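Local atomic coordinates of restriction endonuclease AspBHI (Azoarcus sp., PDB entry 4OC8), a protein that acts as a DNA modification-dependent restriction endonuclease, cutting DNA that carries modified bases. Residues A[175-180]-A[196-201]; A[12-17]-A[134-139]; A[250-255]-A[304-309]. One frame throughout, in Å; residues are numbered along the deposited sequence.

Contact 1 of 3, residues A[175-180]-A[196-201]; sequences LDEAVI and LAPVAW
Leu175 and Ala200 meet where a loop lies across the start of helix 199-207, and here the fit is close. The branch that does the work is CD1 of Leu175, which lies 3.9 Å from Ala200 CB and approaches the Trp201 indole at its edge, near the ring plane, with CD1 4.0 Å from CE3. The indole also meets Trp184 edge-to-face, so the leucine joins a buried apolar group. Ile180, in strand 179-180, makes a second apolar patch: its side chain crosses Pro198 at about a right angle, with Ile180 CD1 4.0 Å from Pro198 CG.

Between these two apolar patches sits the polar element, an example of how an acidic side chain can serve the first turn of a helix. Pro198 occupies the N-cap position, and the amide of Ala200 donates to Glu177 OE2 at 3.0 Å, with an N-H...O angle of 164°. The carboxylate oxygen is approached on its anti side, 28° out of plane. A bend at chi2 (-71°) turns the glutamate chain, laying CD against Pro198 CB at 3.4 Å while OE2 turns to the helix. The amide dipoles of the helix start would be expected to stabilise its negative charge.

Away from this strip the contact thins out. Val199, exposed, merely grazes Glu177, its CB 4.1 Å from OE2. Asp176, the centre of an inverse gamma turn, sends its carboxylate away from the helix, and OD1 accepts a hydrogen bond from Trp157 of the second subunit.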
ATOM      1  N   LEU A 175     -11.886  14.747 -14.247  1.00 32.37           N
ATOM      2  CA  LEU A 175     -11.649  14.242 -15.598  1.00 24.34           C
ATOM      3  C   LEU A 175     -10.429  14.902 -16.239  1.00 28.34           C
ATOM      4  O   LEU A 175     -10.118  16.052 -15.944  1.00 30.13           O
ATOM      5  CB  LEU A 175     -12.879  14.474 -16.475  1.00 21.59           C
ATOM      6  CG  LEU A 175     -14.081  13.562 -16.230  1.00 26.77           C
ATOM      7  CD1 LEU A 175     -15.205  13.883 -17.205  1.00 30.12           C
ATOM      8  CD2 LEU A 175     -13.674  12.106 -16.339  1.00 22.18           C
ATOM      9  N   ASP A 176      -9.750  14.174 -17.124  1.00 36.04           N
ATOM     10  CA  ASP A 176      -8.571  14.695 -17.826  1.00 34.21           C
ATOM     11  C   ASP A 176      -8.932  15.693 -18.925  1.00 31.40           C
ATOM     12  O   ASP A 176      -8.987  15.336 -20.097  1.00 32.92           O
ATOM     13  CB  ASP A 176      -7.732  13.564 -18.425  1.00 26.83           C
ATOM     14  CG  ASP A 176      -6.381  14.042 -18.933  1.00 34.42           C
ATOM     15  OD1 ASP A 176      -6.094  15.252 -18.845  1.00 34.22           O
ATOM     16  OD2 ASP A 176      -5.601  13.195 -19.423  1.00 37.85           O
ATOM     17  N   GLU A 177      -9.144  16.947 -18.533  1.00 34.88           N
ATOM     18  CA  GLU A 177      -9.393  18.042 -19.463  1.00 34.19           C
ATOM     19  C   GLU A 177      -8.702  19.294 -18.938  1.00 35.06           C
ATOM     20  O   GLU A 177      -8.946  19.699 -17.808  1.00 38.68           O
ATOM     21  CB  GLU A 177     -10.895  18.308 -19.607  1.00 27.88           C
ATOM     22  CG  GLU A 177     -11.691  17.129 -20.151  1.00 42.77           C
ATOM     23  CD  GLU A 177     -11.421  16.852 -21.629  1.00 55.42           C
ATOM     24  OE1 GLU A 177     -10.960  17.767 -22.346  1.00 57.86           O
ATOM     25  OE2 GLU A 177     -11.681  15.714 -22.079  1.00 53.29           O
ATOM     26  N   ALA A 178      -7.849  19.909 -19.750  1.00 42.62           N
ATOM     27  CA  ALA A 178      -7.115  21.096 -19.312  1.00 36.40           C
ATOM     28  C   ALA A 178      -7.969  22.361 -19.367  1.00 34.45           C
ATOM     29  O   ALA A 178      -7.793  23.272 -18.557  1.00 35.84           O
ATOM     30  CB  ALA A 178      -5.844  21.276 -20.128  1.00 32.03           C
ATOM     31  N   VAL A 179      -8.888  22.422 -20.326  1.00 36.40           N
ATOM     32  CA  VAL A 179      -9.727  23.607 -20.490  1.00 36.46           C
ATOM     33  C   VAL A 179     -11.203  23.263 -20.668  1.00 37.06           C
ATOM     34  O   VAL A 179     -11.580  22.466 -21.533  1.00 35.27           O
ATOM     35  CB  VAL A 179      -9.273  24.477 -21.680  1.00 29.62           C
ATOM     36  CG1 VAL A 179     -10.173  25.686 -21.807  1.00 32.56           C
ATOM     37  CG2 VAL A 179      -7.819  24.910 -21.513  1.00 27.25           C
ATOM     38  N   ILE A 180     -12.036  23.877 -19.838  1.00 32.78           N
ATOM     39  CA  ILE A 180     -13.476  23.701 -19.936  1.00 40.47           C
ATOM     40  C   ILE A 180     -14.102  24.962 -20.523  1.00 42.00           C
ATOM     41  O   ILE A 180     -14.043  26.030 -19.915  1.00 46.14           O
ATOM     42  CB  ILE A 180     -14.094  23.411 -18.560  1.00 38.47           C
ATOM     43  CG1 ILE A 180     -13.285  22.332 -17.838  1.00 34.35           C
ATOM     44  CG2 ILE A 180     -15.542  22.996 -18.708  1.00 36.21           C
ATOM     45  CD1 ILE A 180     -13.262  21.010 -18.561  1.00 35.48           C
ATOM     46  N   LEU A 196     -20.290  21.073 -27.275  1.00 50.96           N
ATOM     47  CA  LEU A 196     -18.982  21.552 -26.843  1.00 50.77           C
ATOM     48  C   LEU A 196     -18.489  20.794 -25.613  1.00 50.31           C
ATOM     49  O   LEU A 196     -17.528  21.209 -24.962  1.00 46.97           O
ATOM     50  CB  LEU A 196     -19.012  23.056 -26.553  1.00 55.25           C
ATOM     51  CG  LEU A 196     -18.965  24.011 -27.749  1.00 62.29           C
ATOM     52  CD1 LEU A 196     -20.334  24.132 -28.403  1.00 58.74           C
ATOM     53  CD2 LEU A 196     -18.431  25.384 -27.339  1.00 45.62           C
ATOM     54  N   ALA A 197     -19.154  19.684 -25.297  1.00 47.02           N
ATOM     55  CA  ALA A 197     -18.768  18.855 -24.161  1.00 47.86           C
ATOM     56  C   ALA A 197     -17.380  18.264 -24.370  1.00 51.62           C
ATOM     57  O   ALA A 197     -17.079  17.749 -25.448  1.00 60.01           O
ATOM     58  CB  ALA A 197     -19.783  17.745 -23.944  1.00 48.24           C
ATOM     59  N   PRO A 198     -16.523  18.352 -23.342  1.00 43.40           N
ATOM     60  CA  PRO A 198     -15.196  17.729 -23.384  1.00 42.89           C
ATOM     61  C   PRO A 198     -15.297  16.240 -23.678  1.00 40.01           C
ATOM     62  O   PRO A 198     -16.304  15.615 -23.340  1.00 48.73           O
ATOM     63  CB  PRO A 198     -14.661  17.960 -21.971  1.00 30.34           C
ATOM     64  CG  PRO A 198     -15.318  19.229 -21.547  1.00 33.42           C
ATOM     65  CD  PRO A 198     -16.706  19.172 -22.133  1.00 39.32           C
ATOM     66  N   VAL A 199     -14.271  15.687 -24.314  1.00 35.29           N
ATOM     67  CA  VAL A 199     -14.306  14.299 -24.754  1.00 38.14           C
ATOM     68  C   VAL A 199     -14.474  13.350 -23.570  1.00 45.30           C
ATOM     69  O   VAL A 199     -15.248  12.395 -23.642  1.00 44.22           O
ATOM     70  CB  VAL A 199     -13.031  13.913 -25.538  1.00 27.43           C
ATOM     71  CG1 VAL A 199     -13.170  12.522 -26.113  1.00 20.81           C
ATOM     72  CG2 VAL A 199     -12.759  14.913 -26.636  1.00 26.12           C
ATOM     73  N   ALA A 200     -13.750  13.619 -22.486  1.00 32.03           N
ATOM     74  CA  ALA A 200     -13.820  12.781 -21.292  1.00 35.47           C
ATOM     75  C   ALA A 200     -15.240  12.744 -20.711  1.00 40.88           C
ATOM     76  O   ALA A 200     -15.708  11.701 -20.227  1.00 35.72           O
ATOM     77  CB  ALA A 200     -12.814  13.258 -20.248  1.00 31.25           C
ATOM     78  N   TRP A 201     -15.929  13.880 -20.784  1.00 39.65           N
ATOM     79  CA  TRP A 201     -17.303  13.958 -20.314  1.00 35.91           C
ATOM     80  C   TRP A 201     -18.248  13.105 -21.157  1.00 40.56           C
ATOM     81  O   TRP A 201     -19.025  12.323 -20.613  1.00 43.10           O
ATOM     82  CB  TRP A 201     -17.799  15.402 -20.260  1.00 32.71           C
ATOM     83  CG  TRP A 201     -19.195  15.490 -19.723  1.00 37.66           C
ATOM     84  CD1 TRP A 201     -20.349  15.548 -20.447  1.00 34.82           C
ATOM     85  CD2 TRP A 201     -19.587  15.499 -18.344  1.00 39.97           C
ATOM     86  NE1 TRP A 201     -21.433  15.607 -19.608  1.00 35.04           N
ATOM     87  CE2 TRP A 201     -20.992  15.577 -18.311  1.00 42.73           C
ATOM     88  CE3 TRP A 201     -18.885  15.454 -17.135  1.00 39.77           C
ATOM     89  CZ2 TRP A 201     -21.711  15.609 -17.115  1.00 37.55           C
ATOM     90  CZ3 TRP A 201     -19.603  15.490 -15.947  1.00 36.15           C
ATOM     91  CH2 TRP A 201     -20.998  15.566 -15.948  1.00 36.36           C
TER

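Contact 2 of 3, residues A[12-17]-A[134-139]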
ATOM      1  N   VAL A  12     -13.025  34.638 -20.389  1.00 59.33           N
ATOM      2  CA  VAL A  12     -12.046  33.553 -20.311  1.00 56.30           C
ATOM      3  C   VAL A  12     -12.676  32.186 -19.986  1.00 48.58           C
ATOM      4  O   VAL A  12     -13.695  32.100 -19.304  1.00 42.76           O
ATOM      5  CB  VAL A  12     -10.914  33.896 -19.307  1.00 52.58           C
ATOM      6  CG1 VAL A  12     -11.446  33.922 -17.886  1.00 55.93           C
ATOM      7  CG2 VAL A  12      -9.756  32.920 -19.430  1.00 62.86           C
ATOM      8  N   ASP A  13     -12.070  31.122 -20.504  1.00 53.13           N
ATOM      9  CA  ASP A  13     -12.505  29.761 -20.213  1.00 53.44           C
ATOM     10  C   ASP A  13     -12.110  29.325 -18.798  1.00 50.01           C
ATOM     11  O   ASP A  13     -11.408  30.043 -18.086  1.00 42.74           O
ATOM     12  CB  ASP A  13     -11.914  28.787 -21.238  1.00 43.37           C
ATOM     13  CG  ASP A  13     -12.709  28.743 -22.528  1.00 49.56           C
ATOM     14  OD1 ASP A  13     -13.940  28.952 -22.459  1.00 50.22           O
ATOM     15  OD2 ASP A  13     -12.107  28.497 -23.601  1.00 36.05           O
ATOM     16  N   LEU A  14     -12.566  28.139 -18.403  1.00 40.82           N
ATOM     17  CA  LEU A  14     -12.200  27.557 -17.115  1.00 41.25           C
ATOM     18  C   LEU A  14     -10.955  26.688 -17.251  1.00 40.05           C
ATOM     19  O   LEU A  14     -11.023  25.575 -17.775  1.00 40.02           O
ATOM     20  CB  LEU A  14     -13.350  26.717 -16.555  1.00 44.44           C
ATOM     21  CG  LEU A  14     -14.494  27.425 -15.827  1.00 35.82           C
ATOM     22  CD1 LEU A  14     -15.294  28.298 -16.770  1.00 44.45           C
ATOM     23  CD2 LEU A  14     -15.387  26.395 -15.176  1.00 36.11           C
ATOM     24  N   ILE A  15      -9.826  27.195 -16.764  1.00 37.86           N
ATOM     25  CA  ILE A  15      -8.533  26.529 -16.922  1.00 38.01           C
ATOM     26  C   ILE A  15      -8.059  25.883 -15.614  1.00 38.12           C
ATOM     27  O   ILE A  15      -8.078  26.512 -14.554  1.00 34.26           O
ATOM     28  CB  ILE A  15      -7.474  27.528 -17.444  1.00 39.07           C
ATOM     29  CG1 ILE A  15      -7.998  28.228 -18.704  1.00 36.46           C
ATOM     30  CG2 ILE A  15      -6.142  26.828 -17.709  1.00 24.92           C
ATOM     31  CD1 ILE A  15      -7.400  29.597 -18.951  1.00 28.34           C
ATOM     32  N   VAL A  16      -7.644  24.623 -15.696  1.00 33.62           N
ATOM     33  CA  VAL A  16      -7.222  23.872 -14.516  1.00 35.52           C
ATOM     34  C   VAL A  16      -6.133  24.596 -13.725  1.00 38.22           C
ATOM     35  O   VAL A  16      -5.094  24.972 -14.275  1.00 42.72           O
ATOM     36  CB  VAL A  16      -6.744  22.458 -14.889  1.00 32.13           C
ATOM     37  CG1 VAL A  16      -6.089  21.786 -13.696  1.00 31.78           C
ATOM     38  CG2 VAL A  16      -7.909  21.632 -15.408  1.00 27.67           C
ATOM     39  N   ASP A  17      -6.403  24.805 -12.439  1.00 37.83           N
ATOM     40  CA  ASP A  17      -5.480  25.478 -11.522  1.00 40.22           C
ATOM     41  C   ASP A  17      -5.244  26.961 -11.838  1.00 41.14           C
ATOM     42  O   ASP A  17      -4.280  27.556 -11.360  1.00 43.62           O
ATOM     43  CB  ASP A  17      -4.157  24.712 -11.395  1.00 38.37           C
ATOM     44  CG  ASP A  17      -4.331  23.346 -10.747  1.00 40.67           C
ATOM     45  OD1 ASP A  17      -5.434  23.051 -10.239  1.00 42.62           O
ATOM     46  OD2 ASP A  17      -3.355  22.571 -10.733  1.00 38.10           O
ATOM     47  N   PHE A 134     -10.884  32.069  -6.187  1.00 60.94           N
ATOM     48  CA  PHE A 134     -11.023  30.626  -6.336  1.00 57.04           C
ATOM     49  C   PHE A 134     -10.092  30.070  -7.401  1.00 49.70           C
ATOM     50  O   PHE A 134      -9.994  30.612  -8.491  1.00 55.06           O
ATOM     51  CB  PHE A 134     -12.462  30.266  -6.693  1.00 48.28           C
ATOM     52  CG  PHE A 134     -13.470  30.730  -5.686  1.00 57.75           C
ATOM     53  CD1 PHE A 134     -14.013  32.000  -5.763  1.00 59.91           C
ATOM     54  CD2 PHE A 134     -13.881  29.892  -4.664  1.00 63.63           C
ATOM     55  CE1 PHE A 134     -14.941  32.429  -4.838  1.00 61.84           C
ATOM     56  CE2 PHE A 134     -14.814  30.315  -3.739  1.00 66.02           C
ATOM     57  CZ  PHE A 134     -15.344  31.586  -3.825  1.00 66.77           C
ATOM     58  N   ARG A 135      -9.413  28.979  -7.075  1.00 43.13           N
ATOM     59  CA  ARG A 135      -8.638  28.232  -8.049  1.00 50.24           C
ATOM     60  C   ARG A 135      -9.483  27.079  -8.593  1.00 50.11           C
ATOM     61  O   ARG A 135      -9.943  26.220  -7.832  1.00 50.49           O
ATOM     62  CB  ARG A 135      -7.352  27.699  -7.414  1.00 46.67           C
ATOM     63  CG  ARG A 135      -6.451  26.942  -8.371  1.00 48.75           C
ATOM     64  CD  ARG A 135      -5.220  26.417  -7.657  1.00 46.83           C
ATOM     65  NE  ARG A 135      -4.437  27.500  -7.076  1.00 54.77           N
ATOM     66  CZ  ARG A 135      -3.361  28.033  -7.643  1.00 57.78           C
ATOM     67  NH1 ARG A 135      -2.928  27.573  -8.808  1.00 62.72           N
ATOM     68  NH2 ARG A 135      -2.710  29.019  -7.040  1.00 58.76           N
ATOM     69  N   PHE A 136      -9.695  27.077  -9.907  1.00 41.15           N
ATOM     70  CA  PHE A 136     -10.445  26.012 -10.564  1.00 39.54           C
ATOM     71  C   PHE A 136      -9.625  24.728 -10.573  1.00 40.40           C
ATOM     72  O   PHE A 136      -8.493  24.709 -11.055  1.00 35.92           O
ATOM     73  CB  PHE A 136     -10.822  26.412 -11.991  1.00 38.09           C
ATOM     74  CG  PHE A 136     -11.570  25.346 -12.741  1.00 33.82           C
ATOM     75  CD1 PHE A 136     -12.860  24.995 -12.373  1.00 31.23           C
ATOM     76  CD2 PHE A 136     -10.987  24.694 -13.813  1.00 35.29           C
ATOM     77  CE1 PHE A 136     -13.548  24.015 -13.053  1.00 29.96           C
ATOM     78  CE2 PHE A 136     -11.673  23.711 -14.499  1.00 39.23           C
ATOM     79  CZ  PHE A 136     -12.956  23.374 -14.118  1.00 34.70           C
ATOM     80  N   ARG A 137     -10.200  23.658 -10.035  1.00 36.89           N
ATOM     81  CA  ARG A 137      -9.463  22.414  -9.848  1.00 36.99           C
ATOM     82  C   ARG A 137      -9.783  21.369 -10.903  1.00 36.95           C
ATOM     83  O   ARG A 137      -9.037  20.404 -11.076  1.00 40.01           O
ATOM     84  CB  ARG A 137      -9.708  21.846  -8.450  1.00 33.42           C
ATOM     85  CG  ARG A 137      -9.100  22.681  -7.335  1.00 39.14           C
ATOM     86  CD  ARG A 137      -7.726  23.196  -7.719  1.00 40.05           C
ATOM     87  NE  ARG A 137      -6.968  23.655  -6.561  1.00 58.24           N
ATOM     88  CZ  ARG A 137      -5.872  23.059  -6.100  1.00 58.40           C
ATOM     89  NH1 ARG A 137      -5.397  21.980  -6.707  1.00 50.00           N
ATOM     90  NH2 ARG A 137      -5.245  23.548  -5.038  1.00 66.92           N
ATOM     91  N   GLY A 138     -10.893  21.558 -11.603  1.00 35.60           N
ATOM     92  CA  GLY A 138     -11.261  20.658 -12.677  1.00 34.69           C
ATOM     93  C   GLY A 138     -12.742  20.341 -12.793  1.00 39.30           C
ATOM     94  O   GLY A 138     -13.564  20.772 -11.983  1.00 36.89           O
ATOM     95  N   LEU A 139     -13.071  19.576 -13.824  1.00 38.19           N
ATOM     96  CA  LEU A 139     -14.422  19.091 -14.044  1.00 32.68           C
ATOM     97  C   LEU A 139     -14.458  17.662 -13.539  1.00 33.75           C
ATOM     98  O   LEU A 139     -13.559  16.875 -13.835  1.00 37.78           O
ATOM     99  CB  LEU A 139     -14.753  19.145 -15.536  1.00 23.20           C
ATOM    100  CG  LEU A 139     -15.859  18.231 -16.051  1.00 26.82           C
ATOM    101  CD1 LEU A 139     -17.229  18.829 -15.785  1.00 30.95           C
ATOM    102  CD2 LEU A 139     -15.660  17.950 -17.526  1.00 25.76           C
TER
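Leu14 stands on one face of the Phe136 ring at about a right angle, with CB over the middle in a CH-pi contact (4.1 Å to the centroid, 12° off the normal) and CD2 reaching CE1 at 3.7 Å. The opposite face is taken by the backbone N of Gly138, 3.6 Å above the plane, which leaves the ring sandwiched. Backbone atoms lie at its rim: Ile15 O is in the ring plane, 3.5 Å from Phe136 CD2. The ring reaches this slot because CG is anti to the backbone N (chi1 179°). Replacing Phe136 with alanine would probably leave Leu14 without the surface it rests on and open a gap between the two segments.

Further along, the backbone N-H of Asp17 is directed at Phe136 O, though the modelled N-to-O distance of 2.5 Å is too short to be taken literally. The Asp17 carboxylate faces Arg137 with the two planes almost perpendicular, 82° apart; OD1 to NH1 is a long salt bridge of 3.7 Å, and the oxygen sits well off the guanidinium plane, so the attraction is electrostatic and not a hydrogen bond. Arg164 of the second subunit is the stronger partner of Asp17, and Arg137 NE is held by Thr126. Arg135 lays its CG along Asp17 CA at 3.6 Å before its guanidinium pairs with Glu128.

Residues 14-17 run steeply across residues 135-138 of strand 133-142, in the large mixed sheet; strand 14-15 is itself paired with strand 179-180. Ile180 of strand 179-180 and Phe125 of strand 122-127 also pack against Phe136.

Contact 3 of 3, residues A[250-255]-A[304-309]; sequences FGFEAC and AKCYGA
Phe252 packing on Ala304 and Cys306 is a small helix-on-sheet contact near the protein surface: the first turn of helix 251-263 rests on the end of strand 294-305, the middle strand of a five-stranded mixed sheet, and on the loop that follows. The sheet belongs to the PD-(D/E)XK-clan nuclease region, and by sequence Lys305 probably fills the lysine position of that family's signature.

The strand end and the residue after it keep the alternation that sorts side chains in such a fold: Ala304 and Cys306 point toward the helix, whereas Lys305 between them points away. Phe252 carries its ring to the strand with CG anti to the backbone N (chi1 175°). Against it Ala304 places its methyl obliquely, CB 3.5 Å from CE2. Cys306 comes over a face instead: CB makes a CH-pi contact 4.1 Å from the ring centroid, and SG follows in a sulfur-aromatic contact at 4.2 Å, 18° off the ring normal. At the edge, near the ring plane, lies the backbone N of Lys305, 3.9 Å from CE2. Phe252 also touches Ile241 of helix 232-244, which brings a second helix to the same side chain.

Glu253, the next residue along the helix, rests more lightly on the strand, its CG 4.3 Å from Ala304 CB. Its carboxylate works through water: one molecule donates to Glu253 OE2 at 3.1 Å and to Ala304 O at 3.0 Å, while OE1 forms a salt bridge with Arg281.

No direct hydrogen bond joins the two segments. Their cohesion therefore rests on apolar and sulfur-aromatic contact around one phenylalanine, with the water supplying a polar link because both atoms it bridges act as acceptors.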
ATOM      1  N   PHE A 250      12.834   4.744  24.538  1.00 45.45           N
ATOM      2  CA  PHE A 250      12.581   3.617  23.643  1.00 48.08           C
ATOM      3  C   PHE A 250      11.096   3.335  23.477  1.00 53.14           C
ATOM      4  O   PHE A 250      10.656   2.892  22.413  1.00 61.01           O
ATOM      5  CB  PHE A 250      13.312   2.361  24.117  1.00 46.56           C
ATOM      6  CG  PHE A 250      14.778   2.356  23.789  1.00 48.45           C
ATOM      7  CD1 PHE A 250      15.366   3.444  23.165  1.00 37.46           C
ATOM      8  CD2 PHE A 250      15.565   1.256  24.089  1.00 46.97           C
ATOM      9  CE1 PHE A 250      16.709   3.441  22.855  1.00 36.10           C
ATOM     10  CE2 PHE A 250      16.908   1.246  23.779  1.00 44.81           C
ATOM     11  CZ  PHE A 250      17.482   2.343  23.161  1.00 41.55           C
ATOM     12  N   GLY A 251      10.328   3.615  24.524  1.00 48.96           N
ATOM     13  CA  GLY A 251       8.888   3.440  24.490  1.00 50.18           C
ATOM     14  C   GLY A 251       8.240   4.175  23.332  1.00 51.00           C
ATOM     15  O   GLY A 251       7.224   3.727  22.785  1.00 48.78           O
ATOM     16  N   PHE A 252       8.835   5.300  22.944  1.00 41.81           N
ATOM     17  CA  PHE A 252       8.305   6.082  21.835  1.00 47.75           C
ATOM     18  C   PHE A 252       8.180   5.256  20.562  1.00 46.37           C
ATOM     19  O   PHE A 252       7.266   5.477  19.765  1.00 47.34           O
ATOM     20  CB  PHE A 252       9.158   7.316  21.564  1.00 48.80           C
ATOM     21  CG  PHE A 252       8.716   8.094  20.363  1.00 37.73           C
ATOM     22  CD1 PHE A 252       7.506   8.764  20.366  1.00 40.76           C
ATOM     23  CD2 PHE A 252       9.507   8.152  19.231  1.00 39.26           C
ATOM     24  CE1 PHE A 252       7.093   9.484  19.262  1.00 39.59           C
ATOM     25  CE2 PHE A 252       9.101   8.867  18.124  1.00 39.92           C
ATOM     26  CZ  PHE A 252       7.890   9.534  18.140  1.00 38.94           C
ATOM     27  N   GLU A 253       9.093   4.302  20.379  1.00 42.59           N
ATOM     28  CA  GLU A 253       9.029   3.414  19.223  1.00 45.66           C
ATOM     29  C   GLU A 253       7.647   2.774  19.109  1.00 46.87           C
ATOM     30  O   GLU A 253       7.056   2.750  18.026  1.00 49.58           O
ATOM     31  CB  GLU A 253      10.117   2.347  19.299  1.00 45.04           C
ATOM     32  CG  GLU A 253      11.517   2.928  19.335  1.00 52.81           C
ATOM     33  CD  GLU A 253      12.579   1.870  19.514  1.00 66.94           C
ATOM     34  OE1 GLU A 253      12.242   0.671  19.376  1.00 67.64           O
ATOM     35  OE2 GLU A 253      13.742   2.239  19.797  1.00 62.44           O
ATOM     36  N   ALA A 254       7.119   2.305  20.237  1.00 43.09           N
ATOM     37  CA  ALA A 254       5.780   1.732  20.259  1.00 41.20           C
ATOM     38  C   ALA A 254       4.801   2.726  19.663  1.00 43.55           C
ATOM     39  O   ALA A 254       4.068   2.401  18.726  1.00 46.90           O
ATOM     40  CB  ALA A 254       5.372   1.361  21.672  1.00 40.03           C
ATOM     41  N   CYS A 255       4.828   3.950  20.184  1.00 44.47           N
ATOM     42  CA  CYS A 255       3.976   5.017  19.679  1.00 42.66           C
ATOM     43  C   CYS A 255       4.161   5.169  18.172  1.00 43.50           C
ATOM     44  O   CYS A 255       3.179   5.228  17.417  1.00 37.33           O
ATOM     45  CB  CYS A 255       4.292   6.334  20.387  1.00 32.82           C
ATOM     46  SG  CYS A 255       3.410   7.751  19.721  1.00 45.89           S
ATOM     47  N   ALA A 304      12.421   5.803  14.982  1.00 41.64           N
ATOM     48  CA  ALA A 304      11.621   6.788  15.700  1.00 40.01           C
ATOM     49  C   ALA A 304      12.495   7.725  16.514  1.00 45.11           C
ATOM     50  O   ALA A 304      13.215   7.298  17.415  1.00 56.26           O
ATOM     51  CB  ALA A 304      10.610   6.100  16.586  1.00 40.87           C
ATOM     52  N   LYS A 305      12.428   9.009  16.188  1.00 42.24           N
ATOM     53  CA  LYS A 305      13.245  10.007  16.858  1.00 43.39           C
ATOM     54  C   LYS A 305      12.381  11.001  17.617  1.00 37.77           C
ATOM     55  O   LYS A 305      11.784  11.892  17.023  1.00 43.44           O
ATOM     56  CB  LYS A 305      14.133  10.743  15.849  1.00 43.77           C
ATOM     57  CG  LYS A 305      15.067   9.836  15.054  1.00 47.43           C
ATOM     58  CD  LYS A 305      15.959   8.993  15.963  1.00 54.27           C
ATOM     59  CE  LYS A 305      16.896   9.850  16.796  1.00 49.37           C
ATOM     60  NZ  LYS A 305      17.805   9.013  17.630  1.00 66.61           N
ATOM     61  N   CYS A 306      12.327  10.846  18.934  1.00 43.93           N
ATOM     62  CA  CYS A 306      11.569  11.751  19.791  1.00 47.45           C
ATOM     63  C   CYS A 306      12.389  13.004  20.095  1.00 45.26           C
ATOM     64  O   CYS A 306      13.171  13.027  21.043  1.00 52.19           O
ATOM     65  CB  CYS A 306      11.187  11.047  21.090  1.00 42.09           C
ATOM     66  SG  CYS A 306       9.721  11.708  21.878  1.00 46.21           S
ATOM     67  N   TYR A 307      12.197  14.043  19.288  1.00 52.71           N
ATOM     68  CA  TYR A 307      12.978  15.274  19.392  1.00 47.98           C
ATOM     69  C   TYR A 307      12.116  16.489  19.718  1.00 52.72           C
ATOM     70  O   TYR A 307      10.906  16.491  19.489  1.00 48.19           O
ATOM     71  CB  TYR A 307      13.703  15.560  18.077  1.00 33.32           C
ATOM     72  CG  TYR A 307      14.978  14.789  17.861  1.00 41.00           C
ATOM     73  CD1 TYR A 307      15.281  13.672  18.626  1.00 42.56           C
ATOM     74  CD2 TYR A 307      15.892  15.189  16.897  1.00 37.05           C
ATOM     75  CE1 TYR A 307      16.455  12.966  18.426  1.00 41.11           C
ATOM     76  CE2 TYR A 307      17.067  14.495  16.692  1.00 36.59           C
ATOM     77  CZ  TYR A 307      17.345  13.383  17.459  1.00 42.40           C
ATOM     78  OH  TYR A 307      18.519  12.686  17.257  1.00 45.50           O
ATOM     79  N   GLY A 308      12.757  17.528  20.244  1.00 48.89           N
ATOM     80  CA  GLY A 308      12.125  18.826  20.368  1.00 51.19           C
ATOM     81  C   GLY A 308      12.241  19.547  19.039  1.00 54.67           C
ATOM     82  O   GLY A 308      13.140  19.251  18.247  1.00 45.32           O
ATOM     83  N   ALA A 309      11.337  20.491  18.792  1.00 53.38           N
ATOM     84  CA  ALA A 309      11.301  21.206  17.520  1.00 46.59           C
ATOM     85  C   ALA A 309      12.584  21.996  17.249  1.00 59.48           C
ATOM     86  O   ALA A 309      12.887  22.331  16.102  1.00 67.72           O
ATOM     87  CB  ALA A 309      10.097  22.120  17.469  1.00 46.42           C
TER
HETATM   88  O   HOH W   1      13.873   5.333  19.611  1.00 44.35           O

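In the fold
Contacts 1 and 2 form one continuous piece of the N-terminal region, their centres 12 Å apart. They share the two-stranded sheet of 14-15 and 179-180, where Ile180 N lies 2.9 Å from Leu14 O, and they meet again where Leu175 N approaches Leu139 O at 2.7 Å; both distances suit hydrogen bonds. Both also touch the second subunit of the tetramer. Contact 3 stands apart, on the opposite side of the chain's centre, in the nuclease region: its centre is about 48 Å from that of contact 1 and about 43 Å from that of contact 2. It alone includes a residue of the probable nuclease signature, and no other chain of the assembly touches it.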